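Cytoplasmic protein (Cryptococcus neoformans var. grubii serotype A, PDB 7LPO) is a sterylglucosidase of glycoside hydrolase family 5, which probably removes glucose from steryl beta-glucosides. Local coordinates at residues L711-V714 against H715-S719; V768-G772 against G773-R777; T298-E301 against G302-L305. All coordinates share one frame; numbering follows the deposited sequence.

Interaction 1 of 3, residues L711-V714 against H715-S719; sequences LPFV and HYAAS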
loop_
_atom_site.group_PDB
_atom_site.type_symbol
_atom_site.label_atom_id
_atom_site.label_comp_id
_atom_site.label_asym_id
_atom_site.label_seq_id
_atom_site.Cartn_x
_atom_site.Cartn_y
_atom_site.Cartn_z
ATOM N N LEU A 711 0.911 -8.388 -25.208
ATOM C CA LEU A 711 2.149 -7.926 -25.837
ATOM C C LEU A 711 2.064 -6.429 -26.102
ATOM O O LEU A 711 1.322 -6.001 -27.007
ATOM C CB LEU A 711 2.413 -8.682 -27.136
ATOM C CG LEU A 711 2.616 -10.195 -27.028
ATOM C CD1 LEU A 711 2.676 -10.786 -28.430
ATOM C CD2 LEU A 711 3.860 -10.550 -26.248
ATOM N N PRO A 712 2.797 -5.595 -25.367
ATOM C CA PRO A 712 2.563 -4.145 -25.454
ATOM C C PRO A 712 3.115 -3.526 -26.734
ATOM O O PRO A 712 4.252 -3.788 -27.139
ATOM C CB PRO A 712 3.275 -3.591 -24.211
ATOM C CG PRO A 712 4.353 -4.602 -23.913
ATOM C CD PRO A 712 3.808 -5.949 -24.358
ATOM N N PHE A 713 2.293 -2.675 -27.355
ATOM C CA PHE A 713 2.773 -1.802 -28.418
ATOM C C PHE A 713 4.012 -1.033 -27.988
ATOM O O PHE A 713 4.867 -0.709 -28.819
ATOM C CB PHE A 713 1.690 -0.785 -28.814
ATOM C CG PHE A 713 0.521 -1.370 -29.544
ATOM C CD1 PHE A 713 0.689 -2.386 -30.468
ATOM C CD2 PHE A 713 -0.750 -0.883 -29.316
ATOM C CE1 PHE A 713 -0.395 -2.911 -31.147
ATOM C CE2 PHE A 713 -1.834 -1.400 -29.979
ATOM C CZ PHE A 713 -1.657 -2.420 -30.901
ATOM N N VAL A 714 4.094 -0.691 -26.701
ATOM C CA VAL A 714 5.225 0.065 -26.169
ATOM C C VAL A 714 6.550 -0.580 -26.551
ATOM O O VAL A 714 7.541 0.115 -26.804
ATOM C CB VAL A 714 5.085 0.200 -24.639
ATOM C CG1 VAL A 714 6.421 0.439 -23.999
ATOM C CG2 VAL A 714 4.111 1.296 -24.291
ATOM N N HIS A 715 6.599 -1.916 -26.581
ATOM C CA HIS A 715 7.822 -2.635 -26.902
ATOM C C HIS A 715 7.816 -3.308 -28.266
ATOM O O HIS A 715 8.896 -3.569 -28.811
ATOM C CB HIS A 715 8.098 -3.730 -25.858
ATOM C CG HIS A 715 8.438 -3.201 -24.504
ATOM N ND1 HIS A 715 9.674 -2.671 -24.205
ATOM C CD2 HIS A 715 7.697 -3.096 -23.378
ATOM C CE1 HIS A 715 9.685 -2.274 -22.945
ATOM N NE2 HIS A 715 8.496 -2.518 -22.422
ATOM N N TYR A 716 6.648 -3.629 -28.812
ATOM C CA TYR A 716 6.552 -4.542 -29.941
ATOM C C TYR A 716 5.840 -3.944 -31.151
ATOM O O TYR A 716 5.660 -4.642 -32.154
ATOM C CB TYR A 716 5.842 -5.827 -29.499
ATOM C CG TYR A 716 6.593 -6.619 -28.440
ATOM C CD1 TYR A 716 7.806 -7.229 -28.732
ATOM C CD2 TYR A 716 6.090 -6.757 -27.158
ATOM C CE1 TYR A 716 8.496 -7.952 -27.773
ATOM C CE2 TYR A 716 6.769 -7.490 -26.193
ATOM C CZ TYR A 716 7.974 -8.080 -26.505
ATOM O OH TYR A 716 8.655 -8.800 -25.554
ATOM N N ALA A 717 5.441 -2.681 -31.098
ATOM C CA ALA A 717 4.782 -2.080 -32.246
ATOM C C ALA A 717 5.751 -1.955 -33.421
ATOM O O ALA A 717 6.969 -1.837 -33.249
ATOM C CB ALA A 717 4.228 -0.702 -31.883
ATOM N N ALA A 718 5.194 -1.989 -34.631
ATOM C CA ALA A 718 6.001 -1.717 -35.815
ATOM C C ALA A 718 6.586 -0.312 -35.760
ATOM O O ALA A 718 7.774 -0.111 -36.035
ATOM C CB ALA A 718 5.159 -1.895 -37.078
ATOM N N SER A 719 5.768 0.671 -35.381
ATOM C CA SER A 719 6.216 2.049 -35.266
ATOM C C SER A 719 5.320 2.768 -34.269
ATOM O O SER A 719 4.147 2.425 -34.119
ATOM C CB SER A 719 6.186 2.760 -36.623
ATOM O OG SER A 719 6.289 4.155 -36.446
#

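Interaction 2 of 3, residues V768-G772 against G773-R777; sequences VQRNG and GALRR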
loop_
_atom_site.group_PDB
_atom_site.type_symbol
_atom_site.label_atom_id
_atom_site.label_comp_id
_atom_site.label_asym_id
_atom_site.label_seq_id
_atom_site.Cartn_x
_atom_site.Cartn_y
_atom_site.Cartn_z
ATOM N N VAL A 768 9.156 -14.436 -27.705
ATOM C CA VAL A 768 8.677 -13.322 -28.510
ATOM C C VAL A 768 9.760 -12.256 -28.551
ATOM O O VAL A 768 10.452 -12.022 -27.553
ATOM C CB VAL A 768 7.370 -12.738 -27.936
ATOM C CG1 VAL A 768 6.905 -11.525 -28.759
ATOM C CG2 VAL A 768 6.289 -13.801 -27.868
ATOM N N GLN A 769 9.915 -11.612 -29.706
ATOM C CA GLN A 769 10.734 -10.413 -29.785
ATOM C C GLN A 769 10.259 -9.572 -30.954
ATOM O O GLN A 769 9.682 -10.086 -31.916
ATOM C CB GLN A 769 12.225 -10.728 -29.941
ATOM C CG GLN A 769 12.602 -11.462 -31.207
ATOM C CD GLN A 769 14.055 -11.914 -31.187
ATOM O OE1 GLN A 769 14.965 -11.118 -30.944
ATOM N NE2 GLN A 769 14.277 -13.197 -31.424
ATOM N N ARG A 770 10.520 -8.272 -30.866
ATOM C CA ARG A 770 10.223 -7.386 -31.980
ATOM C C ARG A 770 11.190 -7.647 -33.129
ATOM O O ARG A 770 12.405 -7.741 -32.927
ATOM C CB ARG A 770 10.310 -5.927 -31.545
ATOM C CG ARG A 770 9.881 -4.956 -32.641
ATOM C CD ARG A 770 9.955 -3.514 -32.166
ATOM N NE ARG A 770 9.601 -2.583 -33.235
ATOM C CZ ARG A 770 10.479 -2.056 -34.087
ATOM N NH1 ARG A 770 11.772 -2.359 -34.012
ATOM N NH2 ARG A 770 10.064 -1.228 -35.027
ATOM N N ASN A 771 10.648 -7.768 -34.336
ATOM C CA ASN A 771 11.482 -7.919 -35.521
ATOM C C ASN A 771 12.352 -6.689 -35.705
ATOM O O ASN A 771 11.842 -5.571 -35.823
ATOM C CB ASN A 771 10.606 -8.137 -36.747
ATOM C CG ASN A 771 9.938 -9.482 -36.733
ATOM O OD1 ASN A 771 10.554 -10.487 -36.363
ATOM N ND2 ASN A 771 8.670 -9.516 -37.119
ATOM N N GLY A 772 13.664 -6.897 -35.735
ATOM C CA GLY A 772 14.596 -5.805 -35.892
ATOM C C GLY A 772 14.989 -5.125 -34.604
ATOM O O GLY A 772 15.550 -4.024 -34.651
ATOM N N GLY A 773 14.701 -5.728 -33.459
ATOM C CA GLY A 773 15.165 -5.190 -32.203
ATOM C C GLY A 773 14.224 -4.154 -31.623
ATOM O O GLY A 773 13.041 -4.073 -31.957
ATOM N N ALA A 774 14.787 -3.329 -30.752
ATOM C CA ALA A 774 13.991 -2.448 -29.919
ATOM C C ALA A 774 13.587 -1.178 -30.657
ATOM O O ALA A 774 14.267 -0.710 -31.574
ATOM C CB ALA A 774 14.764 -2.079 -28.653
ATOM N N LEU A 775 12.455 -0.624 -30.241
ATOM C CA LEU A 775 12.031 0.679 -30.716
ATOM C C LEU A 775 12.907 1.771 -30.106
ATOM O O LEU A 775 13.680 1.543 -29.173
ATOM C CB LEU A 775 10.570 0.934 -30.340
ATOM C CG LEU A 775 9.483 0.142 -31.055
ATOM C CD1 LEU A 775 8.184 0.205 -30.272
ATOM C CD2 LEU A 775 9.279 0.702 -32.450
ATOM N N ARG A 776 12.763 2.980 -30.636
ATOM C CA ARG A 776 13.233 4.194 -29.981
ATOM C C ARG A 776 12.009 5.064 -29.745
ATOM O O ARG A 776 11.301 5.412 -30.697
ATOM C CB ARG A 776 14.291 4.903 -30.821
ATOM C CG ARG A 776 15.602 4.120 -30.878
ATOM C CD ARG A 776 16.481 4.386 -29.651
ATOM N NE ARG A 776 17.036 5.736 -29.692
ATOM C CZ ARG A 776 18.296 6.024 -30.003
ATOM N NH1 ARG A 776 19.161 5.059 -30.290
ATOM N NH2 ARG A 776 18.695 7.289 -30.022
ATOM N N ARG A 777 11.742 5.373 -28.479
ATOM C CA ARG A 777 10.497 6.029 -28.083
ATOM C C ARG A 777 10.733 7.499 -27.747
ATOM O O ARG A 777 11.866 7.978 -27.790
ATOM C CB ARG A 777 9.875 5.305 -26.879
ATOM C CG ARG A 777 9.274 3.930 -27.207
ATOM C CD ARG A 777 9.252 2.988 -25.989
ATOM N NE ARG A 777 10.576 2.468 -25.640
ATOM C CZ ARG A 777 10.961 1.203 -25.799
ATOM N NH1 ARG A 777 10.126 0.308 -26.308
ATOM N NH2 ARG A 777 12.188 0.830 -25.450
HETATM O O HOH W 1 15.615 -1.788 -33.725
#

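Interaction 3 of 3, residues T298-E301 against G302-L305; sequences TPIE and GMRL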
loop_
_atom_site.group_PDB
_atom_site.type_symbol
_atom_site.label_atom_id
_atom_site.label_comp_id
_atom_site.label_asym_id
_atom_site.label_seq_id
_atom_site.Cartn_x
_atom_site.Cartn_y
_atom_site.Cartn_z
ATOM N N THR A 298 13.375 8.609 21.962
ATOM C CA THR A 298 12.997 7.311 22.493
ATOM C C THR A 298 11.552 7.384 22.983
ATOM O O THR A 298 11.014 8.478 23.166
ATOM C CB THR A 298 13.925 6.931 23.640
ATOM O OG1 THR A 298 13.762 7.872 24.712
ATOM C CG2 THR A 298 15.383 6.954 23.178
ATOM N N PRO A 299 10.901 6.241 23.210
ATOM C CA PRO A 299 9.528 6.298 23.755
ATOM C C PRO A 299 9.411 7.152 25.012
ATOM O O PRO A 299 8.482 7.965 25.114
ATOM C CB PRO A 299 9.194 4.820 24.016
ATOM C CG PRO A 299 10.016 4.076 23.001
ATOM C CD PRO A 299 11.311 4.864 22.874
ATOM N N ILE A 300 10.345 7.029 25.956
ATOM C CA ILE A 300 10.225 7.796 27.192
ATOM C C ILE A 300 10.555 9.268 26.948
ATOM O O ILE A 300 9.919 10.162 27.522
ATOM C CB ILE A 300 11.104 7.189 28.300
ATOM C CG1 ILE A 300 10.906 7.957 29.610
ATOM C CG2 ILE A 300 12.569 7.217 27.902
ATOM C CD1 ILE A 300 9.508 7.907 30.149
ATOM N N GLU A 301 11.538 9.553 26.089
ATOM C CA GLU A 301 11.800 10.946 25.740
ATOM C C GLU A 301 10.573 11.591 25.105
ATOM O O GLU A 301 10.294 12.769 25.343
ATOM C CB GLU A 301 12.999 11.055 24.800
ATOM C CG GLU A 301 14.339 10.808 25.476
ATOM C CD GLU A 301 15.521 10.927 24.509
ATOM O OE1 GLU A 301 15.352 10.650 23.295
ATOM O OE2 GLU A 301 16.626 11.302 24.968
ATOM N N GLY A 302 9.831 10.839 24.290
ATOM C CA GLY A 302 8.653 11.401 23.650
ATOM C C GLY A 302 7.534 11.686 24.634
ATOM O O GLY A 302 6.810 12.676 24.491
ATOM N N MET A 303 7.376 10.819 25.640
ATOM C CA MET A 303 6.404 11.059 26.699
ATOM C C MET A 303 6.760 12.305 27.505
ATOM O O MET A 303 5.883 13.113 27.828
ATOM C CB MET A 303 6.322 9.836 27.613
ATOM C CG MET A 303 5.698 8.601 26.960
ATOM S SD MET A 303 5.873 7.106 27.966
ATOM C CE MET A 303 5.249 5.863 26.832
ATOM N N ARG A 304 8.037 12.472 27.854
ATOM C CA ARG A 304 8.448 13.695 28.538
ATOM C C ARG A 304 8.173 14.914 27.674
ATOM O O ARG A 304 7.713 15.949 28.172
ATOM C CB ARG A 304 9.929 13.643 28.894
ATOM C CG ARG A 304 10.284 12.629 29.969
ATOM C CD ARG A 304 11.772 12.358 29.930
ATOM N NE ARG A 304 12.184 11.320 30.868
ATOM C CZ ARG A 304 13.293 10.600 30.738
ATOM N NH1 ARG A 304 14.094 10.802 29.697
ATOM N NH2 ARG A 304 13.594 9.676 31.645
ATOM N N LEU A 305 8.462 14.812 26.376
ATOM C CA LEU A 305 8.139 15.901 25.463
ATOM C C LEU A 305 6.639 16.166 25.440
ATOM O O LEU A 305 6.199 17.317 25.390
ATOM C CB LEU A 305 8.647 15.562 24.057
ATOM C CG LEU A 305 10.161 15.630 23.837
ATOM C CD1 LEU A 305 10.532 15.042 22.464
ATOM C CD2 LEU A 305 10.661 17.047 23.939
#

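Interaction 1 of 3, residues L711-V714 against H715-S719
Between Pro712 and Ala717 the backbone winds through a single short helical turn, helix 713-716, in the C-terminal domain of this family 5 enzyme. Pro712 stands at the N-cap, and its carbonyl O accepts two amides: Tyr716 N at 2.9 Å, in the carbonyl plane, and His715 N at 3.1 Å, which approaches well above that plane. The turn closes where Ala717 N donates to Phe713 O (3.1 Å), and Ala717 is the first residue to leave helical geometry.

The proline ring touches two aromatic side chains. Its CG meets the edge of the His715 imidazole at CD2, 3.7 Å away. With Tyr716 it lies side by side, Pro712 CD touching Tyr716 CD2, also at 3.7 Å. Leu711 CB makes a looser, oblique contact with the same ring atom, CD2. Beyond the ring, Tyr716 OH bonds to the carbonyl O of Thr687, and the tyrosine side chain packs on Val768 of strand 761-770, tying the turn to the neighbouring sheet. Phe713 CB rests against Ala717 CB, and the Phe713 side chain also touches Leu730 and Ile655.

In Val714 a chi1 of 157° turns CG1 away from the backbone N and sends this methyl alongside the next residue. The result is a CH-pi contact: Val714 CG1 sits over a face of the His715 imidazole, 4.0 Å from the ring centroid and 20° off its normal.

Interaction 2 of 3, residues V768-G772 against G773-R777
Arg770 turns one face of its guanidinium to the isobutyl group of Leu775, whose CD2 sits over that face, displaced toward the rim, and comes within 3.3 Å of Arg770 NH2. Leu775 CG approaches Arg770 NE as well, at 3.5 Å, and the two side chains cross at about a right angle. With CG anti to the backbone N (chi1 -175°) and the chain extended from CG to NE, the arginine runs straight past the carbonyl of Gly773. Its CD passes the Gly773 O at 3.1 Å, and its NH1 then turns back to donate to that same oxygen at 3.0 Å. The bond is nearly straight, 170° at the hydrogen. The oxygen lies almost in the guanidinium plane, although the donor stands well above the plane of the carbonyl.

All this is built on a type II beta turn from Arg770 to Gly773, which ends strand 761-770 of the four-stranded antiparallel sheet and starts the C-terminal tail. Gly773 N closes the turn on Arg770 O at 3.1 Å. Gly772 holds the third position with a positive phi of 86°, where a CB would press on the preceding carbonyl O; Gly773, also at positive phi, has the same restriction.

The other guanidinium nitrogens reach the chain just after helix 713-716: Arg770 NE bonds to Ala717 O and NH2 to Ala718 O. One charged group thereby grips three backbone carbonyls, which fixes its rotation and holds it flat against the leucine. On the turn itself, Asn771 ND2 bonds to Asp733 OD1. A water donates to Ala774 O at 2.8 Å and also lies beside Gly772 O, where the spacing is too short to be reliable.

Interaction 3 of 3, residues T298-E301 against G302-L305
A capping box starts helix 299-306: Thr298, at the N-cap, and Glu301 trade side chain for backbone. Glu301 N donates to Thr298 OG1 at 3.1 Å, and Thr298 N donates to Glu301 OE1, also at 3.1 Å and nearly straight, meeting the carboxylate oxygen on its anti side. The threonine reaches forward because its chi1 of 64° turns OG1 toward the first turn, where amides lack a carbonyl one turn earlier in the helix.

From there the regular ladder takes over. Gly302 N bonds to Thr298 O (2.9 Å), approaching nearly along the C=O axis, and Met303 N, Arg304 N and Leu305 N follow with Pro299 O, Ile300 O and Glu301 O.

On the flank of the helix Ile300 and Arg304, four residues apart, overlap. Ile300 CG1, which a chi1 of -177° swings to the far side of CB from the backbone N, lies over one face of the Arg304 guanidinium, 3.7 Å from CZ and offset toward the rim. The NH2 of the same guanidinium bonds to Ser379 O. Next to it, Ile300 CD1 makes a loose contact with Met303 SD at 4.3 Å, and Ile300, Met303 and Arg304 all pack on Trp374 of strand 374-375.

Glu301 OE2 and Arg304 NH1 stay 5.4 Å apart, so any attraction between them is probably weak and at a distance. OE1 is tied to the helix start, while OE2 has a long, weak ion pair with Arg328; the negative charge should interact favourably with the positive end of the helix dipole.

Overall arrangement
Interactions 1 and 2 form one continuous patch of the C-terminal domain, their centres only 8 Å apart. Besides the bonds of Arg770 to Ala717 O and Ala718 O, a second arginine joins them: Arg777 NH1, on the last modelled residue, makes a probable hydrogen bond to Val714 O at 2.6 Å. The tail following strand 761-770 is thereby strapped over the short helix 713-716. Interaction 3 belongs to a distant part of the molecule, on the opposite side of the chain's centre; its centre lies about 57 Å from that of interaction 1 and 59 Å from that of interaction 2, with nearest atoms about 46 and 48 Å apart.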